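Local coordinates for protein putative rubredoxin reductase (Rhodopseudomonas palustris, PDB 3FG2) that probably passes electrons from NADH through its bound FAD to a ferredoxin that serves the CYP199A2 system, at residues P39-P44 with L59-E64; K47-S52 with E131-R136. All blocks are in the same frame, centred on the assembly; numbering follows the deposited sequence.

Contact 1. Residues P39-P44 with L59-E64; sequences PYQRPP and LMFRPE. With FAD (flavin-adenine dinucleotide), chain B.
F61 N donates to P39 O and Q41 N to L59 O, both nearly straight (167° for the first), and these two backbone bonds bridge Y40 to M60. The bridge is a single one, joining two parts of the long loop between strand 29-32 and helix 64-69 in the FAD-binding part of a pyridine nucleotide-disulphide oxidoreductase fold. L59 O is gripped twice: Q41 NE2 adds a weak bond of 3.2 Å, reached because Q41 CG stands anti to the carbonyl carbon (chi1 -52°) and the chain runs on extended, bringing NE2 to the same oxygen that Q41 N uses. P39 O likewise takes a second donor, a water at 2.7 Å that accepts from R62 N. The F61 ring lies with one face over the Y40-Q41 peptide, its CE1 3.2 Å from Y40 O, while P39 CB sits in the plane of the ring at its edge. Beside it the Q41 amide is turned only 25° from the ring plane. Further along 39-44, P44 CB packs against L59 CD2 at 3.6 Å, the two side chains passing antiparallel.

Further out, the bridged loop presents R42 and P43 to FAD. The R42 guanidinium is sandwiched, with FAD O2A of the pyrophosphate over one face and the Y40 ring over the other; its NH1 stands above the centre of that ring and also makes a weak bond to Y40 O. The positive charge next to the pyrophosphate probably offsets its negative charge, and E35 pairs with R42 NH2 and receives Y40 OH. F61 is itself stacked on F14 and meets H11 edge-to-face. P43 CA comes 3.3 Å from FAD N5, the redox-active nitrogen of the isoalloxazine.

Contact 2. Residues K47-S52 with E131-R136; sequences KAYLKS and ESEVLR. With FAD (flavin-adenine dinucleotide), chain B.
Y49 reaches E133 because its CG stands anti to the backbone N (chi1 -169°), sending the ring out from 47-52 to the helix, while E133 bends at chi2 (56°) to turn its carboxylate back to meet it. The phenol and the carboxylate arm run almost perpendicular, ring and carboxylate planes 62° apart, and Y49 OH donates to E133 OE2 in a very short bond of 2.5 Å. The same carboxylate is held from within the helix: one turn on, R136 grips it side-on, NE to OE2 at 2.7 Å and NH2 to OE1 at 2.6 Å, both oxygens lying near the guanidinium plane. The paired arginine probably favours the charged carboxylate; the phenol is a further donor to OE2, through a bond whose shortness should be read with caution.

The helix is 129-138, set against the loop that follows strand 29-32 of the FAD-binding fold. R136 CD packs 3.5 Å from Y49 O, and its NH1 makes a weak bond to S52 O. S52 N closes a tight turn on Y49 O, and S52 OG adds a second bond of 2.8 Å to the same Y49 O, in the carbonyl plane and on a lone pair. Nearer the start of the helix, S132 OG lies at the edge of the Y49 ring, close to its plane, 3.2 Å from CD2, and is hydrogen-bonded to L45 O. L50 CD1 also meets S132 OG, and L50 touches F157 and T160 of helix 152-163. From the other end of 47-52, K47 NZ donates to FAD O4 at 3.0 Å and more weakly to FAD N5, with E156 as its salt-bridge partner.

How the contacts relate
From the N terminus, strand 29-32 leads into the loop that holds three of the four segments. Contact 1 brings 39-44 back to 59-64, at the threshold of helix 64-69. Within the excursion between those ends lies 47-52, whose partner in contact 2 is 131-136 on helix 129-138, 78 residues further on, past helix 64-69 and several strands; the segments alternate, so the two closures cross. The contacts meet directly: P44 O and Y49 N are probably hydrogen-bonded, and L59 CD1 packs on Y49 CD1. Together they tie the loop to itself and to helix 129-138, and both segments 39-44 and 47-52 touch FAD.

Contact 1. Residues P39-P44 with L59-E64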
loop_
_atom_site.group_PDB
_atom_site.type_symbol
_atom_site.label_atom_id
_atom_site.label_comp_id
_atom_site.label_asym_id
_atom_site.label_seq_id
_atom_site.Cartn_x
_atom_site.Cartn_y
_atom_site.Cartn_z
ATOM N N PRO A 39 -5.538 16.175 1.924
ATOM C CA PRO A 39 -4.669 14.993 1.918
ATOM C C PRO A 39 -5.038 14.086 3.094
ATOM O O PRO A 39 -5.151 14.555 4.222
ATOM C CB PRO A 39 -3.282 15.605 2.047
ATOM C CG PRO A 39 -3.418 16.850 1.240
ATOM C CD PRO A 39 -4.755 17.401 1.696
ATOM N N TYR A 40 -5.224 12.794 2.836
ATOM C CA TYR A 40 -5.629 11.878 3.895
ATOM C C TYR A 40 -4.871 10.555 3.984
ATOM O O TYR A 40 -4.132 10.173 3.076
ATOM C CB TYR A 40 -7.128 11.597 3.762
ATOM C CG TYR A 40 -7.513 10.880 2.485
ATOM C CD1 TYR A 40 -7.609 9.489 2.449
ATOM C CD2 TYR A 40 -7.791 11.589 1.315
ATOM C CE1 TYR A 40 -7.978 8.819 1.286
ATOM C CE2 TYR A 40 -8.159 10.927 0.139
ATOM C CZ TYR A 40 -8.252 9.540 0.138
ATOM O OH TYR A 40 -8.624 8.866 -1.004
ATOM N N GLN A 41 -5.083 9.858 5.095
ATOM C CA GLN A 41 -4.441 8.576 5.371
ATOM C C GLN A 41 -5.179 7.414 4.703
ATOM O O GLN A 41 -6.408 7.362 4.704
ATOM C CB GLN A 41 -4.408 8.324 6.883
ATOM C CG GLN A 41 -3.824 9.457 7.727
ATOM C CD GLN A 41 -4.197 9.328 9.202
ATOM O OE1 GLN A 41 -3.848 8.346 9.863
ATOM N NE2 GLN A 41 -4.923 10.317 9.717
ATOM N N ARG A 42 -4.415 6.473 4.158
ATOM C CA ARG A 42 -4.977 5.299 3.498
ATOM C C ARG A 42 -5.218 4.095 4.412
ATOM O O ARG A 42 -6.276 3.477 4.369
ATOM C CB ARG A 42 -4.071 4.860 2.344
ATOM C CG ARG A 42 -4.456 5.426 0.990
ATOM C CD ARG A 42 -4.309 6.926 0.949
ATOM N NE ARG A 42 -4.805 7.493 -0.302
ATOM C CZ ARG A 42 -4.816 8.796 -0.567
ATOM N NH1 ARG A 42 -4.356 9.652 0.334
ATOM N NH2 ARG A 42 -5.288 9.251 -1.722
ATOM N N PRO A 43 -4.243 3.755 5.264
ATOM C CA PRO A 43 -4.375 2.607 6.167
ATOM C C PRO A 43 -5.713 2.415 6.874
ATOM O O PRO A 43 -6.230 1.296 6.940
ATOM C CB PRO A 43 -3.222 2.808 7.152
ATOM C CG PRO A 43 -2.173 3.457 6.292
ATOM C CD PRO A 43 -2.994 4.489 5.536
ATOM N N PRO A 44 -6.293 3.494 7.417
ATOM C CA PRO A 44 -7.579 3.360 8.113
ATOM C C PRO A 44 -8.772 3.019 7.208
ATOM O O PRO A 44 -9.818 2.586 7.693
ATOM C CB PRO A 44 -7.749 4.726 8.785
ATOM C CG PRO A 44 -6.330 5.221 8.939
ATOM C CD PRO A 44 -5.727 4.837 7.624
ATOM N N LEU A 59 -9.679 11.398 8.595
ATOM C CA LEU A 59 -8.471 10.745 8.097
ATOM C C LEU A 59 -7.443 11.735 7.540
ATOM O O LEU A 59 -6.366 11.335 7.098
ATOM C CB LEU A 59 -8.837 9.735 7.006
ATOM C CG LEU A 59 -9.881 8.669 7.347
ATOM C CD1 LEU A 59 -10.089 7.768 6.136
ATOM C CD2 LEU A 59 -9.432 7.859 8.555
ATOM N N MET A 60 -7.779 13.021 7.554
ATOM C CA MET A 60 -6.881 14.061 7.058
ATOM C C MET A 60 -5.516 14.019 7.756
ATOM O O MET A 60 -5.434 13.767 8.960
ATOM C CB MET A 60 -7.510 15.442 7.280
ATOM C CG MET A 60 -7.898 15.712 8.737
ATOM S SD MET A 60 -8.224 17.460 9.131
ATOM C CE MET A 60 -9.860 17.675 8.515
ATOM N N PHE A 61 -4.447 14.259 7.002
ATOM C CA PHE A 61 -3.106 14.272 7.582
ATOM C C PHE A 61 -3.036 15.437 8.562
ATOM O O PHE A 61 -2.796 15.247 9.753
ATOM C CB PHE A 61 -2.042 14.461 6.496
ATOM C CG PHE A 61 -1.738 13.216 5.711
ATOM C CD1 PHE A 61 -1.953 13.175 4.341
ATOM C CD2 PHE A 61 -1.205 12.093 6.339
ATOM C CE1 PHE A 61 -1.639 12.031 3.606
ATOM C CE2 PHE A 61 -0.889 10.949 5.615
ATOM C CZ PHE A 61 -1.106 10.918 4.246
ATOM N N ARG A 62 -3.241 16.643 8.037
ATOM C CA ARG A 62 -3.239 17.870 8.829
ATOM C C ARG A 62 -4.476 18.660 8.421
ATOM O O ARG A 62 -5.054 18.418 7.360
ATOM C CB ARG A 62 -1.991 18.714 8.543
ATOM C CG ARG A 62 -0.669 18.004 8.765
ATOM C CD ARG A 62 -0.501 17.536 10.205
ATOM N NE ARG A 62 0.398 16.383 10.279
ATOM C CZ ARG A 62 1.716 16.440 10.117
ATOM N NH1 ARG A 62 2.304 17.604 9.882
ATOM N NH2 ARG A 62 2.441 15.328 10.157
ATOM N N PRO A 63 -4.915 19.604 9.263
ATOM C CA PRO A 63 -6.097 20.388 8.902
ATOM C C PRO A 63 -5.783 21.425 7.823
ATOM O O PRO A 63 -4.622 21.729 7.558
ATOM C CB PRO A 63 -6.518 21.012 10.232
ATOM C CG PRO A 63 -5.212 21.184 10.943
ATOM C CD PRO A 63 -4.492 19.885 10.647
ATOM N N GLU A 64 -6.827 21.960 7.206
ATOM C CA GLU A 64 -6.685 22.943 6.141
ATOM C C GLU A 64 -5.714 24.092 6.443
ATOM O O GLU A 64 -4.888 24.461 5.600
ATOM C CB GLU A 64 -8.068 23.493 5.793
ATOM C CG GLU A 64 -8.083 24.509 4.671
ATOM C CD GLU A 64 -9.422 24.553 3.961
ATOM O OE1 GLU A 64 -10.468 24.493 4.651
ATOM O OE2 GLU A 64 -9.427 24.653 2.711
HETATM P PA FAD B . -1.285 7.424 -2.641
HETATM O O1A FAD B . -2.153 6.475 -3.385
HETATM O O2A FAD B . -1.451 7.633 -1.313
HETATM O O5B FAD B . -1.743 8.748 -3.276
HETATM C C5B FAD B . -1.713 9.034 -4.710
HETATM C C4B FAD B . -2.539 10.331 -4.854
HETATM O O4B FAD B . -2.187 10.925 -6.161
HETATM C C3B FAD B . -4.068 10.149 -4.881
HETATM O O3B FAD B . -4.810 11.005 -4.069
HETATM C C2B FAD B . -4.359 10.191 -6.355
HETATM O O2B FAD B . -5.694 10.457 -6.653
HETATM C C1B FAD B . -3.456 11.309 -6.784
HETATM N N9A FAD B . -3.115 11.392 -8.206
HETATM C C8A FAD B . -2.903 10.347 -9.069
HETATM N N7A FAD B . -2.616 10.745 -10.303
HETATM C C5A FAD B . -2.640 12.108 -10.252
HETATM C C6A FAD B . -2.408 13.138 -11.289
HETATM N N6A FAD B . -2.117 12.877 -12.543
HETATM N N1A FAD B . -2.521 14.441 -10.846
HETATM C C2A FAD B . -2.823 14.761 -9.544
HETATM N N3A FAD B . -3.050 13.882 -8.538
HETATM C C4A FAD B . -2.947 12.563 -8.941
HETATM N N1 FAD B . 0.499 0.604 3.801
HETATM C C2 FAD B . 1.031 0.272 4.977
HETATM O O2 FAD B . 2.209 0.322 5.163
HETATM N N3 FAD B . 0.225 -0.158 6.082
HETATM C C4 FAD B . -1.153 -0.245 5.982
HETATM O O4 FAD B . -1.805 -0.609 6.944
HETATM C C4X FAD B . -1.748 0.121 4.700
HETATM N N5 FAD B . -3.093 0.065 4.544
HETATM C C5X FAD B . -3.626 0.427 3.320
HETATM C C6 FAD B . -5.042 0.375 3.180
HETATM C C7 FAD B . -5.667 0.724 2.000
HETATM C C7M FAD B . -7.178 0.651 1.902
HETATM C C8 FAD B . -4.863 1.160 0.852
HETATM C C8M FAD B . -5.479 1.560 -0.471
HETATM C C9 FAD B . -3.459 1.211 0.977
HETATM C C9A FAD B . -2.836 0.852 2.197
HETATM N N10 FAD B . -1.394 0.896 2.403
HETATM C C10 FAD B . -0.850 0.550 3.608
HETATM C "C1'" FAD B . -0.559 1.341 1.259
HETATM C "C2'" FAD B . -0.321 2.881 1.327
HETATM O "O2'" FAD B . -1.577 3.519 1.385
HETATM C "C3'" FAD B . 0.453 3.286 0.089
HETATM O "O3'" FAD B . 1.720 2.639 0.085
HETATM C "C4'" FAD B . 0.652 4.792 0.076
HETATM O "O4'" FAD B . -0.630 5.474 0.087
HETATM C "C5'" FAD B . 1.416 5.163 -1.171
HETATM O "O5'" FAD B . 1.565 6.735 -1.171
HETATM P P FAD B . 1.542 7.477 -2.478
HETATM O O1P FAD B . 1.746 8.946 -2.011
HETATM O O2P FAD B . 2.470 7.020 -3.413
HETATM O O3P FAD B . 0.230 7.342 -3.117
HETATM O O HOH W 1 -4.209 16.912 5.091
#

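Contact 2. Residues K47-S52 with E131-R136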
loop_
_atom_site.group_PDB
_atom_site.type_symbol
_atom_site.label_atom_id
_atom_site.label_comp_id
_atom_site.label_asym_id
_atom_site.label_seq_id
_atom_site.Cartn_x
_atom_site.Cartn_y
_atom_site.Cartn_z
ATOM N N LYS A 47 -9.743 -0.411 7.562
ATOM C CA LYS A 47 -9.673 -0.764 8.972
ATOM C C LYS A 47 -10.722 0.006 9.786
ATOM O O LYS A 47 -11.917 -0.058 9.479
ATOM C CB LYS A 47 -8.258 -0.479 9.495
ATOM C CG LYS A 47 -7.164 -1.161 8.672
ATOM C CD LYS A 47 -5.770 -0.797 9.159
ATOM C CE LYS A 47 -4.691 -1.548 8.375
ATOM N NZ LYS A 47 -4.686 -1.280 6.895
ATOM N N ALA A 48 -10.267 0.742 10.799
ATOM C CA ALA A 48 -11.151 1.515 11.670
ATOM C C ALA A 48 -12.250 2.283 10.950
ATOM O O ALA A 48 -13.407 2.225 11.358
ATOM C CB ALA A 48 -10.335 2.481 12.520
ATOM N N TYR A 49 -11.904 2.999 9.884
ATOM C CA TYR A 49 -12.911 3.781 9.180
ATOM C C TYR A 49 -14.193 3.004 8.860
ATOM O O TYR A 49 -15.298 3.498 9.081
ATOM C CB TYR A 49 -12.346 4.378 7.897
ATOM C CG TYR A 49 -13.285 5.402 7.316
ATOM C CD1 TYR A 49 -13.502 6.615 7.967
ATOM C CD2 TYR A 49 -14.025 5.128 6.165
ATOM C CE1 TYR A 49 -14.443 7.530 7.492
ATOM C CE2 TYR A 49 -14.964 6.030 5.682
ATOM C CZ TYR A 49 -15.172 7.229 6.350
ATOM O OH TYR A 49 -16.112 8.116 5.883
ATOM N N LEU A 50 -14.050 1.790 8.341
ATOM C CA LEU A 50 -15.203 0.961 8.012
ATOM C C LEU A 50 -16.091 0.721 9.229
ATOM O O LEU A 50 -17.227 0.267 9.101
ATOM C CB LEU A 50 -14.735 -0.384 7.450
ATOM C CG LEU A 50 -14.606 -0.543 5.932
ATOM C CD1 LEU A 50 -14.307 0.786 5.260
ATOM C CD2 LEU A 50 -13.516 -1.556 5.645
ATOM N N LYS A 51 -15.575 1.033 10.412
ATOM C CA LYS A 51 -16.328 0.834 11.648
ATOM C C LYS A 51 -16.742 2.158 12.290
ATOM O O LYS A 51 -17.443 2.169 13.296
ATOM C CB LYS A 51 -15.482 0.054 12.658
ATOM C CG LYS A 51 -14.747 -1.143 12.092
ATOM C CD LYS A 51 -13.795 -1.698 13.133
ATOM C CE LYS A 51 -13.036 -2.906 12.630
ATOM N NZ LYS A 51 -11.990 -3.283 13.618
ATOM N N SER A 52 -16.298 3.271 11.719
ATOM C CA SER A 52 -16.620 4.580 12.273
ATOM C C SER A 52 -17.988 5.052 11.825
ATOM O O SER A 52 -18.745 4.303 11.212
ATOM C CB SER A 52 -15.572 5.611 11.846
ATOM O OG SER A 52 -15.654 5.882 10.456
ATOM N N GLU A 131 -14.494 5.417 -1.976
ATOM C CA GLU A 131 -14.825 4.004 -2.082
ATOM C C GLU A 131 -15.035 3.372 -0.721
ATOM O O GLU A 131 -15.893 2.505 -0.557
ATOM C CB GLU A 131 -13.721 3.274 -2.839
ATOM C CG GLU A 131 -13.700 3.628 -4.315
ATOM C CD GLU A 131 -12.444 3.159 -5.006
ATOM O OE1 GLU A 131 -12.354 3.335 -6.240
ATOM O OE2 GLU A 131 -11.545 2.623 -4.319
ATOM N N SER A 132 -14.261 3.806 0.265
ATOM C CA SER A 132 -14.410 3.255 1.598
ATOM C C SER A 132 -15.753 3.693 2.192
ATOM O O SER A 132 -16.447 2.905 2.833
ATOM C CB SER A 132 -13.257 3.726 2.487
ATOM O OG SER A 132 -13.333 3.141 3.776
ATOM N N GLU A 133 -16.123 4.949 1.966
ATOM C CA GLU A 133 -17.378 5.476 2.492
ATOM C C GLU A 133 -18.617 4.801 1.901
ATOM O O GLU A 133 -19.584 4.541 2.625
ATOM C CB GLU A 133 -17.463 6.990 2.271
ATOM C CG GLU A 133 -18.752 7.609 2.786
ATOM C CD GLU A 133 -18.999 7.321 4.254
ATOM O OE1 GLU A 133 -20.136 7.540 4.711
ATOM O OE2 GLU A 133 -18.068 6.877 4.958
ATOM N N VAL A 134 -18.600 4.515 0.601
ATOM C CA VAL A 134 -19.755 3.861 -0.015
ATOM C C VAL A 134 -19.896 2.441 0.530
ATOM O O VAL A 134 -20.998 1.971 0.808
ATOM C CB VAL A 134 -19.636 3.790 -1.557
ATOM C CG1 VAL A 134 -19.237 5.145 -2.115
ATOM C CG2 VAL A 134 -18.640 2.733 -1.957
ATOM N N LEU A 135 -18.768 1.763 0.695
ATOM C CA LEU A 135 -18.776 0.402 1.207
ATOM C C LEU A 135 -19.307 0.406 2.641
ATOM O O LEU A 135 -20.075 -0.472 3.035
ATOM C CB LEU A 135 -17.360 -0.173 1.146
ATOM C CG LEU A 135 -17.189 -1.677 1.368
ATOM C CD1 LEU A 135 -18.224 -2.467 0.563
ATOM C CD2 LEU A 135 -15.777 -2.064 0.951
ATOM N N ARG A 136 -18.907 1.414 3.410
ATOM C CA ARG A 136 -19.346 1.548 4.794
ATOM C C ARG A 136 -20.871 1.671 4.863
ATOM O O ARG A 136 -21.516 1.076 5.727
ATOM C CB ARG A 136 -18.701 2.788 5.425
ATOM C CG ARG A 136 -18.941 2.937 6.933
ATOM C CD ARG A 136 -18.352 4.245 7.443
ATOM N NE ARG A 136 -19.130 5.399 7.002
ATOM C CZ ARG A 136 -20.254 5.811 7.585
ATOM N NH1 ARG A 136 -20.736 5.168 8.642
ATOM N NH2 ARG A 136 -20.903 6.864 7.108
HETATM P PA FAD B . -1.285 7.424 -2.641
HETATM O O1A FAD B . -2.153 6.475 -3.385
HETATM O O2A FAD B . -1.451 7.633 -1.313
HETATM O O5B FAD B . -1.743 8.748 -3.276
HETATM C C5B FAD B . -1.713 9.034 -4.710
HETATM C C4B FAD B . -2.539 10.331 -4.854
HETATM O O4B FAD B . -2.187 10.925 -6.161
HETATM C C3B FAD B . -4.068 10.149 -4.881
HETATM O O3B FAD B . -4.810 11.005 -4.069
HETATM C C2B FAD B . -4.359 10.191 -6.355
HETATM O O2B FAD B . -5.694 10.457 -6.653
HETATM C C1B FAD B . -3.456 11.309 -6.784
HETATM N N9A FAD B . -3.115 11.392 -8.206
HETATM C C8A FAD B . -2.903 10.347 -9.069
HETATM N N7A FAD B . -2.616 10.745 -10.303
HETATM C C5A FAD B . -2.640 12.108 -10.252
HETATM C C6A FAD B . -2.408 13.138 -11.289
HETATM N N6A FAD B . -2.117 12.877 -12.543
HETATM N N1A FAD B . -2.521 14.441 -10.846
HETATM C C2A FAD B . -2.823 14.761 -9.544
HETATM N N3A FAD B . -3.050 13.882 -8.538
HETATM C C4A FAD B . -2.947 12.563 -8.941
HETATM N N1 FAD B . 0.499 0.604 3.801
HETATM C C2 FAD B . 1.031 0.272 4.977
HETATM O O2 FAD B . 2.209 0.322 5.163
HETATM N N3 FAD B . 0.225 -0.158 6.082
HETATM C C4 FAD B . -1.153 -0.245 5.982
HETATM O O4 FAD B . -1.805 -0.609 6.944
HETATM C C4X FAD B . -1.748 0.121 4.700
HETATM N N5 FAD B . -3.093 0.065 4.544
HETATM C C5X FAD B . -3.626 0.427 3.320
HETATM C C6 FAD B . -5.042 0.375 3.180
HETATM C C7 FAD B . -5.667 0.724 2.000
HETATM C C7M FAD B . -7.178 0.651 1.902
HETATM C C8 FAD B . -4.863 1.160 0.852
HETATM C C8M FAD B . -5.479 1.560 -0.471
HETATM C C9 FAD B . -3.459 1.211 0.977
HETATM C C9A FAD B . -2.836 0.852 2.197
HETATM N N10 FAD B . -1.394 0.896 2.403
HETATM C C10 FAD B . -0.850 0.550 3.608
HETATM C "C1'" FAD B . -0.559 1.341 1.259
HETATM C "C2'" FAD B . -0.321 2.881 1.327
HETATM O "O2'" FAD B . -1.577 3.519 1.385
HETATM C "C3'" FAD B . 0.453 3.286 0.089
HETATM O "O3'" FAD B . 1.720 2.639 0.085
HETATM C "C4'" FAD B . 0.652 4.792 0.076
HETATM O "O4'" FAD B . -0.630 5.474 0.087
HETATM C "C5'" FAD B . 1.416 5.163 -1.171
HETATM O "O5'" FAD B . 1.565 6.735 -1.171
HETATM P P FAD B . 1.542 7.477 -2.478
HETATM O O1P FAD B . 1.746 8.946 -2.011
HETATM O O2P FAD B . 2.470 7.020 -3.413
HETATM O O3P FAD B . 0.230 7.342 -3.117
#